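Local coordinates for protein putative hexose oxidase (Nonomuraea sp. ATCC 39727, PDB 5AWV) that probably acts as a hexose oxidase that uses covalently bound FAD to oxidise a sugar of teicoplanin-type glycopeptide antibiotics, at residues Y135-Y139 and L140-V144; D321-R324 and L325-A328; D327-I330 and E331-D335; R41-N44 and L45-R48. All blocks are in the same frame, centred on the assembly; numbering follows the deposited sequence.

Interaction 1 (Y135-Y139 and L140-V144)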
loop_
_atom_site.group_PDB
_atom_site.type_symbol
_atom_site.label_atom_id
_atom_site.label_comp_id
_atom_site.label_asym_id
_atom_site.label_seq_id
_atom_site.Cartn_x
_atom_site.Cartn_y
_atom_site.Cartn_z
ATOM N N TYR A 135 5.546 -4.755 -10.274
ATOM C CA TYR A 135 5.929 -6.154 -10.346
ATOM C C TYR A 135 6.243 -6.617 -11.767
ATOM O O TYR A 135 7.204 -7.322 -11.994
ATOM C CB TYR A 135 4.860 -7.046 -9.741
ATOM C CG TYR A 135 4.546 -6.851 -8.265
ATOM C CD1 TYR A 135 5.559 -6.598 -7.341
ATOM C CD2 TYR A 135 3.246 -6.996 -7.791
ATOM C CE1 TYR A 135 5.293 -6.418 -6.007
ATOM C CE2 TYR A 135 2.980 -6.871 -6.434
ATOM C CZ TYR A 135 3.996 -6.563 -5.558
ATOM O OH TYR A 135 3.778 -6.341 -4.226
ATOM N N GLU A 136 5.399 -6.256 -12.694
ATOM C CA GLU A 136 5.582 -6.624 -14.059
ATOM C C GLU A 136 6.900 -6.080 -14.645
ATOM O O GLU A 136 7.602 -6.817 -15.305
ATOM C CB GLU A 136 4.336 -6.146 -14.821
ATOM C CG GLU A 136 4.027 -6.879 -16.061
ATOM C CD GLU A 136 3.601 -8.353 -15.757
ATOM O OE1 GLU A 136 4.478 -9.175 -16.082
ATOM O OE2 GLU A 136 2.489 -8.614 -15.154
ATOM N N LYS A 137 7.156 -4.770 -14.492
ATOM C CA LYS A 137 8.348 -4.201 -15.022
ATOM C C LYS A 137 9.632 -4.671 -14.378
ATOM O O LYS A 137 10.645 -4.866 -15.044
ATOM C CB LYS A 137 8.258 -2.697 -14.881
ATOM C CG LYS A 137 9.424 -1.894 -15.391
ATOM C CD LYS A 137 9.603 -1.839 -16.889
ATOM C CE LYS A 137 10.805 -0.902 -17.275
ATOM N NZ LYS A 137 10.364 0.529 -17.325
ATOM N N LEU A 138 9.642 -4.777 -13.068
ATOM C CA LEU A 138 10.812 -5.314 -12.359
ATOM C C LEU A 138 11.106 -6.761 -12.823
ATOM O O LEU A 138 12.290 -7.130 -12.998
ATOM C CB LEU A 138 10.612 -5.241 -10.858
ATOM C CG LEU A 138 10.662 -3.862 -10.163
ATOM C CD1 LEU A 138 10.655 -4.024 -8.597
ATOM C CD2 LEU A 138 11.949 -3.084 -10.475
ATOM N N TYR A 139 10.065 -7.553 -13.006
ATOM C CA TYR A 139 10.220 -8.919 -13.459
ATOM C C TYR A 139 10.710 -9.053 -14.904
ATOM O O TYR A 139 11.762 -9.717 -15.142
ATOM C CB TYR A 139 8.902 -9.644 -13.353
ATOM C CG TYR A 139 8.956 -11.158 -13.630
ATOM C CD1 TYR A 139 9.969 -11.933 -13.113
ATOM C CD2 TYR A 139 8.063 -11.777 -14.516
ATOM C CE1 TYR A 139 10.013 -13.293 -13.322
ATOM C CE2 TYR A 139 8.138 -13.155 -14.775
ATOM C CZ TYR A 139 9.088 -13.909 -14.121
ATOM O OH TYR A 139 9.209 -15.301 -14.272
ATOM N N LEU A 140 10.047 -8.335 -15.810
ATOM C CA LEU A 140 10.467 -8.324 -17.243
ATOM C C LEU A 140 11.898 -7.797 -17.491
ATOM O O LEU A 140 12.720 -8.449 -18.201
ATOM C CB LEU A 140 9.411 -7.672 -18.127
ATOM C CG LEU A 140 8.110 -8.488 -18.235
ATOM C CD1 LEU A 140 7.209 -7.926 -19.319
ATOM C CD2 LEU A 140 8.290 -9.985 -18.534
ATOM N N GLY A 141 12.205 -6.672 -16.865
ATOM C CA GLY A 141 13.422 -5.995 -17.037
ATOM C C GLY A 141 14.598 -6.672 -16.451
ATOM O O GLY A 141 15.656 -6.741 -17.105
ATOM N N TRP A 142 14.455 -7.189 -15.223
ATOM C CA TRP A 142 15.628 -7.641 -14.436
ATOM C C TRP A 142 15.413 -8.960 -13.644
ATOM O O TRP A 142 16.309 -9.399 -12.956
ATOM C CB TRP A 142 16.041 -6.535 -13.452
ATOM C CG TRP A 142 16.349 -5.234 -14.115
ATOM C CD1 TRP A 142 17.550 -4.852 -14.640
ATOM C CD2 TRP A 142 15.442 -4.166 -14.392
ATOM N NE1 TRP A 142 17.429 -3.637 -15.215
ATOM C CE2 TRP A 142 16.160 -3.177 -15.049
ATOM C CE3 TRP A 142 14.094 -3.936 -14.102
ATOM C CZ2 TRP A 142 15.585 -2.008 -15.448
ATOM C CZ3 TRP A 142 13.533 -2.807 -14.470
ATOM C CH2 TRP A 142 14.262 -1.833 -15.162
ATOM N N ASN A 143 14.255 -9.602 -13.791
ATOM C CA ASN A 143 13.896 -10.767 -12.992
ATOM C C ASN A 143 14.064 -10.526 -11.487
ATOM O O ASN A 143 14.721 -11.324 -10.787
ATOM C CB ASN A 143 14.770 -11.927 -13.452
ATOM C CG ASN A 143 14.380 -13.210 -12.884
ATOM O OD1 ASN A 143 13.236 -13.440 -12.442
ATOM N ND2 ASN A 143 15.355 -14.115 -12.861
ATOM N N VAL A 144 13.534 -9.394 -11.034
ATOM C CA VAL A 144 13.529 -9.027 -9.608
ATOM C C VAL A 144 12.098 -8.711 -9.197
ATOM O O VAL A 144 11.191 -8.704 -10.027
ATOM C CB VAL A 144 14.510 -7.940 -9.228
ATOM C CG1 VAL A 144 15.958 -8.364 -9.549
ATOM C CG2 VAL A 144 14.195 -6.565 -9.877
HETATM O O HOH W 1 8.362 -8.818 -9.877
#

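Interaction 2 (D321-R324 and L325-A328)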
loop_
_atom_site.group_PDB
_atom_site.type_symbol
_atom_site.label_atom_id
_atom_site.label_comp_id
_atom_site.label_asym_id
_atom_site.label_seq_id
_atom_site.Cartn_x
_atom_site.Cartn_y
_atom_site.Cartn_z
ATOM N N ASP A 321 11.607 -29.992 -1.480
ATOM C CA ASP A 321 10.690 -30.178 -0.312
ATOM C C ASP A 321 9.342 -29.387 -0.345
ATOM O O ASP A 321 8.527 -29.492 0.563
ATOM C CB ASP A 321 11.429 -29.938 1.025
ATOM C CG ASP A 321 11.823 -28.503 1.235
ATOM O OD1 ASP A 321 11.808 -27.779 0.206
ATOM O OD2 ASP A 321 12.149 -28.080 2.400
ATOM N N ALA A 322 9.111 -28.587 -1.393
ATOM C CA ALA A 322 8.020 -27.638 -1.353
ATOM C C ALA A 322 6.691 -28.356 -1.152
ATOM O O ALA A 322 5.824 -27.892 -0.399
ATOM C CB ALA A 322 7.966 -26.833 -2.648
ATOM N N ARG A 323 6.485 -29.438 -1.896
ATOM C CA ARG A 323 5.199 -30.192 -1.742
ATOM C C ARG A 323 5.033 -30.740 -0.318
ATOM O O ARG A 323 3.958 -30.644 0.286
ATOM C CB ARG A 323 5.068 -31.325 -2.754
ATOM C CG ARG A 323 3.814 -32.175 -2.568
ATOM C CD ARG A 323 2.544 -31.355 -2.784
ATOM N NE ARG A 323 1.350 -32.115 -2.419
ATOM C CZ ARG A 323 0.704 -32.977 -3.200
ATOM N NH1 ARG A 323 1.007 -33.125 -4.490
ATOM N NH2 ARG A 323 -0.323 -33.649 -2.697
ATOM N N ARG A 324 6.124 -31.222 0.250
ATOM C CA ARG A 324 6.074 -31.667 1.669
ATOM C C ARG A 324 5.735 -30.558 2.587
ATOM O O ARG A 324 5.009 -30.750 3.542
ATOM C CB ARG A 324 7.402 -32.189 2.174
ATOM C CG ARG A 324 7.550 -33.635 2.180
ATOM C CD ARG A 324 8.849 -34.009 2.867
ATOM N NE ARG A 324 9.958 -33.873 1.932
ATOM C CZ ARG A 324 11.154 -33.377 2.252
ATOM N NH1 ARG A 324 11.410 -32.853 3.446
ATOM N NH2 ARG A 324 12.083 -33.331 1.329
ATOM N N LEU A 325 6.342 -29.380 2.379
ATOM C CA LEU A 325 6.039 -28.308 3.302
ATOM C C LEU A 325 4.608 -27.899 3.261
ATOM O O LEU A 325 4.000 -27.560 4.301
ATOM C CB LEU A 325 6.908 -27.091 2.988
ATOM C CG LEU A 325 8.406 -27.234 3.148
ATOM C CD1 LEU A 325 9.081 -25.870 2.779
ATOM C CD2 LEU A 325 8.876 -27.773 4.509
ATOM N N LEU A 326 4.077 -27.877 2.038
ATOM C CA LEU A 326 2.693 -27.473 1.778
ATOM C C LEU A 326 1.730 -28.438 2.472
ATOM O O LEU A 326 0.789 -28.030 3.196
ATOM C CB LEU A 326 2.502 -27.492 0.291
ATOM C CG LEU A 326 1.203 -27.005 -0.325
ATOM C CD1 LEU A 326 0.455 -27.976 -1.178
ATOM C CD2 LEU A 326 0.276 -26.173 0.434
ATOM N N ASP A 327 2.074 -29.730 2.323
ATOM C CA ASP A 327 1.213 -30.827 2.890
ATOM C C ASP A 327 1.215 -30.811 4.354
ATOM O O ASP A 327 0.176 -30.932 4.995
ATOM C CB ASP A 327 1.624 -32.187 2.346
ATOM C CG ASP A 327 1.162 -32.409 0.917
ATOM O OD1 ASP A 327 0.276 -31.673 0.459
ATOM O OD2 ASP A 327 1.774 -33.290 0.252
ATOM N N ALA A 328 2.389 -30.671 4.935
ATOM C CA ALA A 328 2.515 -30.576 6.360
ATOM C C ALA A 328 1.821 -29.393 7.005
ATOM O O ALA A 328 1.207 -29.515 8.077
ATOM C CB ALA A 328 3.959 -30.582 6.730
#

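Interaction 3 (D327-I330 and E331-D335)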
loop_
_atom_site.group_PDB
_atom_site.type_symbol
_atom_site.label_atom_id
_atom_site.label_comp_id
_atom_site.label_asym_id
_atom_site.label_seq_id
_atom_site.Cartn_x
_atom_site.Cartn_y
_atom_site.Cartn_z
ATOM N N ASP A 327 2.074 -29.730 2.323
ATOM C CA ASP A 327 1.213 -30.827 2.890
ATOM C C ASP A 327 1.215 -30.811 4.354
ATOM O O ASP A 327 0.176 -30.932 4.995
ATOM C CB ASP A 327 1.624 -32.187 2.346
ATOM C CG ASP A 327 1.162 -32.409 0.917
ATOM O OD1 ASP A 327 0.276 -31.673 0.459
ATOM O OD2 ASP A 327 1.774 -33.290 0.252
ATOM N N ALA A 328 2.389 -30.671 4.935
ATOM C CA ALA A 328 2.515 -30.576 6.360
ATOM C C ALA A 328 1.821 -29.393 7.005
ATOM O O ALA A 328 1.207 -29.515 8.077
ATOM C CB ALA A 328 3.959 -30.582 6.730
ATOM N N HIS A 329 1.882 -28.204 6.369
ATOM C CA HIS A 329 1.089 -27.094 6.844
ATOM C C HIS A 329 -0.425 -27.374 6.823
ATOM O O HIS A 329 -1.164 -27.084 7.788
ATOM C CB HIS A 329 1.406 -25.838 5.935
ATOM C CG HIS A 329 0.626 -24.620 6.279
ATOM N ND1 HIS A 329 0.844 -23.891 7.422
ATOM C CD2 HIS A 329 -0.386 -24.011 5.635
ATOM C CE1 HIS A 329 -0.002 -22.881 7.462
ATOM N NE2 HIS A 329 -0.747 -22.923 6.373
ATOM N N ILE A 330 -0.907 -27.929 5.718
ATOM C CA ILE A 330 -2.320 -28.152 5.619
ATOM C C ILE A 330 -2.767 -29.154 6.687
ATOM O O ILE A 330 -3.791 -28.953 7.396
ATOM C CB ILE A 330 -2.685 -28.739 4.232
ATOM C CG1 ILE A 330 -2.593 -27.709 3.152
ATOM C CG2 ILE A 330 -4.105 -29.334 4.249
ATOM C CD1 ILE A 330 -2.520 -28.355 1.794
ATOM N N GLU A 331 -2.023 -30.245 6.844
ATOM C CA GLU A 331 -2.460 -31.252 7.853
ATOM C C GLU A 331 -2.429 -30.736 9.268
ATOM O O GLU A 331 -3.307 -31.094 10.046
ATOM C CB GLU A 331 -1.606 -32.494 7.818
ATOM C CG GLU A 331 -1.942 -33.363 6.657
ATOM C CD GLU A 331 -3.355 -33.928 6.778
ATOM O OE1 GLU A 331 -3.672 -34.610 7.775
ATOM O OE2 GLU A 331 -4.119 -33.623 5.885
ATOM N N ALA A 332 -1.444 -29.898 9.615
ATOM C CA ALA A 332 -1.413 -29.274 10.907
ATOM C C ALA A 332 -2.659 -28.458 11.089
ATOM O O ALA A 332 -3.226 -28.439 12.170
ATOM C CB ALA A 332 -0.157 -28.389 11.071
ATOM N N VAL A 333 -3.045 -27.704 10.073
ATOM C CA VAL A 333 -4.139 -26.773 10.248
ATOM C C VAL A 333 -5.501 -27.511 10.384
ATOM O O VAL A 333 -6.364 -27.073 11.165
ATOM C CB VAL A 333 -4.222 -25.698 9.128
ATOM C CG1 VAL A 333 -5.503 -24.859 9.213
ATOM C CG2 VAL A 333 -3.073 -24.671 9.270
ATOM N N ILE A 334 -5.705 -28.530 9.552
ATOM C CA ILE A 334 -7.024 -29.211 9.474
ATOM C C ILE A 334 -7.150 -30.429 10.411
ATOM O O ILE A 334 -8.191 -31.010 10.459
ATOM C CB ILE A 334 -7.399 -29.634 8.060
ATOM C CG1 ILE A 334 -6.544 -30.787 7.549
ATOM C CG2 ILE A 334 -7.406 -28.440 7.106
ATOM C CD1 ILE A 334 -6.994 -31.278 6.195
ATOM N N ASP A 335 -6.173 -30.689 11.233
ATOM C CA ASP A 335 -6.205 -31.837 12.158
ATOM C C ASP A 335 -7.401 -31.715 13.127
ATOM O O ASP A 335 -7.515 -30.753 13.889
ATOM C CB ASP A 335 -4.933 -31.830 12.988
ATOM C CG ASP A 335 -4.839 -32.983 13.891
ATOM O OD1 ASP A 335 -4.993 -34.134 13.425
ATOM O OD2 ASP A 335 -4.555 -32.732 15.055
#

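Interaction 4 (R41-N44 and L45-R48)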
loop_
_atom_site.group_PDB
_atom_site.type_symbol
_atom_site.label_atom_id
_atom_site.label_comp_id
_atom_site.label_asym_id
_atom_site.label_seq_id
_atom_site.Cartn_x
_atom_site.Cartn_y
_atom_site.Cartn_z
ATOM N N ARG A 41 -12.007 16.335 -16.296
ATOM C CA ARG A 41 -11.274 15.355 -15.491
ATOM C C ARG A 41 -11.623 15.352 -14.001
ATOM O O ARG A 41 -11.252 14.416 -13.241
ATOM C CB ARG A 41 -9.749 15.574 -15.628
ATOM C CG ARG A 41 -9.279 15.333 -17.040
ATOM C CD ARG A 41 -7.965 15.946 -17.357
ATOM N NE ARG A 41 -8.040 17.370 -17.500
ATOM C CZ ARG A 41 -7.082 18.101 -18.040
ATOM N NH1 ARG A 41 -5.888 17.585 -18.450
ATOM N NH2 ARG A 41 -7.313 19.393 -18.118
ATOM N N TYR A 42 -12.292 16.394 -13.520
ATOM C CA TYR A 42 -12.403 16.561 -12.036
ATOM C C TYR A 42 -13.053 15.403 -11.301
ATOM O O TYR A 42 -12.513 14.897 -10.291
ATOM C CB TYR A 42 -13.172 17.873 -11.700
ATOM C CG TYR A 42 -13.384 18.152 -10.243
ATOM C CD1 TYR A 42 -12.402 18.719 -9.465
ATOM C CD2 TYR A 42 -14.595 17.858 -9.655
ATOM C CE1 TYR A 42 -12.624 19.001 -8.098
ATOM C CE2 TYR A 42 -14.834 18.128 -8.298
ATOM C CZ TYR A 42 -13.842 18.700 -7.534
ATOM O OH TYR A 42 -14.103 18.934 -6.192
ATOM N N LEU A 43 -14.237 14.997 -11.754
ATOM C CA LEU A 43 -14.942 13.892 -11.096
ATOM C C LEU A 43 -14.157 12.554 -11.090
ATOM O O LEU A 43 -14.210 11.836 -10.102
ATOM C CB LEU A 43 -16.413 13.710 -11.577
ATOM C CG LEU A 43 -17.415 14.858 -11.173
ATOM C CD1 LEU A 43 -18.752 14.781 -11.913
ATOM C CD2 LEU A 43 -17.762 14.923 -9.672
ATOM N N ASN A 44 -13.520 12.186 -12.195
ATOM C CA ASN A 44 -12.669 11.019 -12.218
ATOM C C ASN A 44 -11.643 11.109 -11.097
ATOM O O ASN A 44 -11.437 10.125 -10.389
ATOM C CB ASN A 44 -11.990 10.789 -13.572
ATOM C CG ASN A 44 -12.968 10.230 -14.635
ATOM O OD1 ASN A 44 -14.175 10.031 -14.371
ATOM N ND2 ASN A 44 -12.439 9.836 -15.710
ATOM N N LEU A 45 -10.983 12.233 -11.006
ATOM C CA LEU A 45 -9.904 12.365 -10.059
ATOM C C LEU A 45 -10.372 12.416 -8.609
ATOM O O LEU A 45 -9.711 11.830 -7.745
ATOM C CB LEU A 45 -9.018 13.509 -10.409
ATOM C CG LEU A 45 -8.305 13.342 -11.746
ATOM C CD1 LEU A 45 -7.594 14.625 -12.172
ATOM C CD2 LEU A 45 -7.299 12.212 -11.662
ATOM N N LYS A 46 -11.557 13.009 -8.403
ATOM C CA LYS A 46 -12.155 13.176 -7.082
ATOM C C LYS A 46 -12.594 11.809 -6.611
ATOM O O LYS A 46 -12.726 11.548 -5.400
ATOM C CB LYS A 46 -13.386 14.106 -7.194
ATOM C CG LYS A 46 -14.024 14.567 -5.884
ATOM C CD LYS A 46 -15.351 15.307 -6.165
ATOM C CE LYS A 46 -16.491 14.374 -6.093
ATOM N NZ LYS A 46 -16.729 14.073 -4.649
ATOM N N LEU A 47 -12.906 10.955 -7.565
ATOM C CA LEU A 47 -13.551 9.665 -7.229
ATOM C C LEU A 47 -12.632 8.505 -7.358
ATOM O O LEU A 47 -13.070 7.374 -7.448
ATOM C CB LEU A 47 -14.806 9.445 -8.090
ATOM C CG LEU A 47 -15.986 10.343 -7.769
ATOM C CD1 LEU A 47 -17.026 10.127 -8.847
ATOM C CD2 LEU A 47 -16.579 10.181 -6.363
ATOM N N ARG A 48 -11.347 8.729 -7.455
ATOM C CA ARG A 48 -10.541 7.524 -7.681
ATOM C C ARG A 48 -9.989 6.841 -6.438
ATOM O O ARG A 48 -9.278 5.889 -6.542
ATOM C CB ARG A 48 -9.460 7.792 -8.684
ATOM C CG ARG A 48 -8.306 8.589 -8.227
ATOM C CD ARG A 48 -7.334 8.513 -9.410
ATOM N NE ARG A 48 -6.081 9.085 -8.999
ATOM C CZ ARG A 48 -5.043 8.430 -8.460
ATOM N NH1 ARG A 48 -4.993 7.114 -8.384
ATOM N NH2 ARG A 48 -4.007 9.140 -8.092
#

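Interaction 1 (Y135-Y139 and L140-V144)
Leu140 follows Tyr139 in the last turns of helix 131-142, and its amide reaches back to Glu136 O at 2.9 Å (Leu140 N to Glu136 O). Its CG rests against that same carbonyl oxygen, while its own carbonyl accepts a hydrogen bond from Arg41 of the second subunit. Gly141 continues the ladder by bonding to Lys137 O. Trp142 adds a bond to Leu138 O, and its indole turns back alongside the preceding turn, with Leu138 O at the ring edge and Trp142 CZ3 3.6 Å from Lys137 O; CH2 meets the aliphatic CE of Lys137, whose NZ is held by Ile114 O. Phe123 packs edge-to-face on the indole. At Asn143 the backbone turns to positive phi, yet Asn143 N still bonds to Tyr139 O at 2.8 Å. Leaving the backbone trans to N (chi1 -171° and -172°), the Asn143 and Tyr139 side chains run side by side, and OD1 lies at the ring edge, 3.3 Å from Tyr139 CE1. Val144 then folds back: its N gives a straight bond (172°) to Leu138 O, from the face opposite that used by Trp142 N, so two donors grip one oxygen. Val144 CG2 packs on Leu138 CB at 3.9 Å, and a water donates to both Val144 O and Tyr135 O. Such a reversal through a residue in left-handed conformation characteristically terminates an alpha-helix, here within the FAD-binding domain.

Interaction 2 (D321-R324 and L325-A328)
The guanidinium of Arg323 and the carboxylate of Asp327 meet almost at right angles, their planes 82° apart. Asp327 OD1 sits at the guanidinium edge, in its plane, and receives the NE hydrogen in a practically straight bond of 178° (Arg323 NE to Asp327 OD1, 3.1 Å). The donor comes in on the syn side of OD1, somewhat out of the carboxylate plane. Asp327 OD2 is closer still to Arg323 NE, at 2.9 Å, and completes the salt bridge, so a single nitrogen faces both oxygens. A bend at chi2 of Arg323 (63°) turns the chain along the helix toward the next turn, and its CG and CD pass alongside OD2. On the other guanidinium, that of Arg324, one face carries Asp321 CB near the rim. The carboxylate of Asp321 crosses the Leu325 side chain, with OD2 3.8 Å from Leu325 CD1, and Leu325 CG also rests on Asp321 O. Beneath these side chains runs the regular backbone ladder of the first turns, beginning with Leu325 N to Asp321 O at 2.8 Å and continuing from Leu326 to Ala322, Asp327 to Arg323 and Ala328 to Arg324. The contact thus forms the N-terminal part of helix 322-334. Ala322 and Leu326 face strand 309-316, Leu326 and Arg323 lean on Pro345 of strand 340-349, and Leu325 and Ala328 touch Tyr288 in a loop.

Interaction 3 (D327-I330 and E331-D335)
The closing turns of helix 322-334, where His329 meets Val333 and Ile330 meets Ile334, are an alpha-helical C-terminal end leading straight into Asp335, a residue of an N-acetyl-D-glucosamine site that is not occupied by that sugar in this chain. Asp335 leaves helical geometry and makes a salt bridge with Arg269 of helix 264-280. Four successive backbone bonds carry the helix to its end, the last from Ile334 N to Ile330 O at 2.9 Å. On the buried side, Val333 CG2 lies over one face of the His329 imidazole, 4.2 Å from the ring centroid and 21° off the normal, a CH-pi contact. The methyl sits toward the rim, nearest His329 CE1 at 4.0 Å. Ser293 OG bonds to His329 NE2 and Trp277 packs edge-to-face on the ring, which together probably restrain its rotation. Both isoleucines, which point the same way, pack on Val255 and Val342. Because CG1 of Ile334 takes the position between backbone N and carbonyl carbon (chi1 70°), it presses on Ile330 O at 3.3 Å, and Ile334 CD1 touches Ile330 CG2 at 4.0 Å.

Interaction 4 (R41-N44 and L45-R48)
Tyr42 and Lys46 both set CG anti to the backbone N (chi1 179° and -171°), which sends ring and lysine chain off the same side of the short helix 42-46. There they cross: Lys46 CB lies over one face of the phenol ring, and CD passes close to its far end, 3.6 Å from Tyr42 CE2 and 3.8 Å from Tyr42 OH. Bends at chi3 and chi4 then turn the lysine, so that CE runs beside Leu43 CD2 at 3.8 Å and NZ can reach Gly56 O, while Tyr42 OH bonds to Pro58 O. Leu45 lies on another side of the turn, its CD1 4.2 Å from Arg41 CB, and packs into Val35, Ile61 and Leu63 of the neighbouring strands. The backbone begins as regular helix: Leu45 N bonds to Arg41 O, and Lys46 N to Tyr42 O at 2.8 Å. It then slackens: Leu47 N makes two weak bonds, to Leu43 O at 3.0 Å and to Asn44 O at 3.3 Å, as Leu47 leaves helical geometry. The Leu47 side chain folds over Leu43 O, with CB at 3.2 Å. The Asn44 amide is bound through both its ends: in the second subunit, OD1 meets Arg349 NE and ND2 meets Trp350 O. Past the helix, Arg48 bonds to Ser88 O and makes a salt bridge with Asp107. Packing of the aliphatic lysine chain on the ring and on Leu43 thus bridges the turn, while the polar ends tie the helix to a neighbouring loop, the other subunit and the edge of the FAD site.

How the interactions relate
Interactions 2 and 3 are consecutive pieces of helix 322-334, sharing Asp327 and Ala328, with centres 10 Å apart; they join the salt-bridged start of the helix to its end at Asp335. Interactions 1 and 4 lie about 30 Å apart between centres within one chain, but the second subunit brings copies of the two together: Arg41 of one subunit meets Tyr139 and Leu140 of the other. Interaction 4 borders the flavin site, with the Arg48 side chain about 6 Å from FAD; in interaction 1 the Leu138 side chain is about 11 Å from that of the FAD-binding His159. Residues 321-335 lie across the chain's centre from interaction 4, about 47 Å from it between centres.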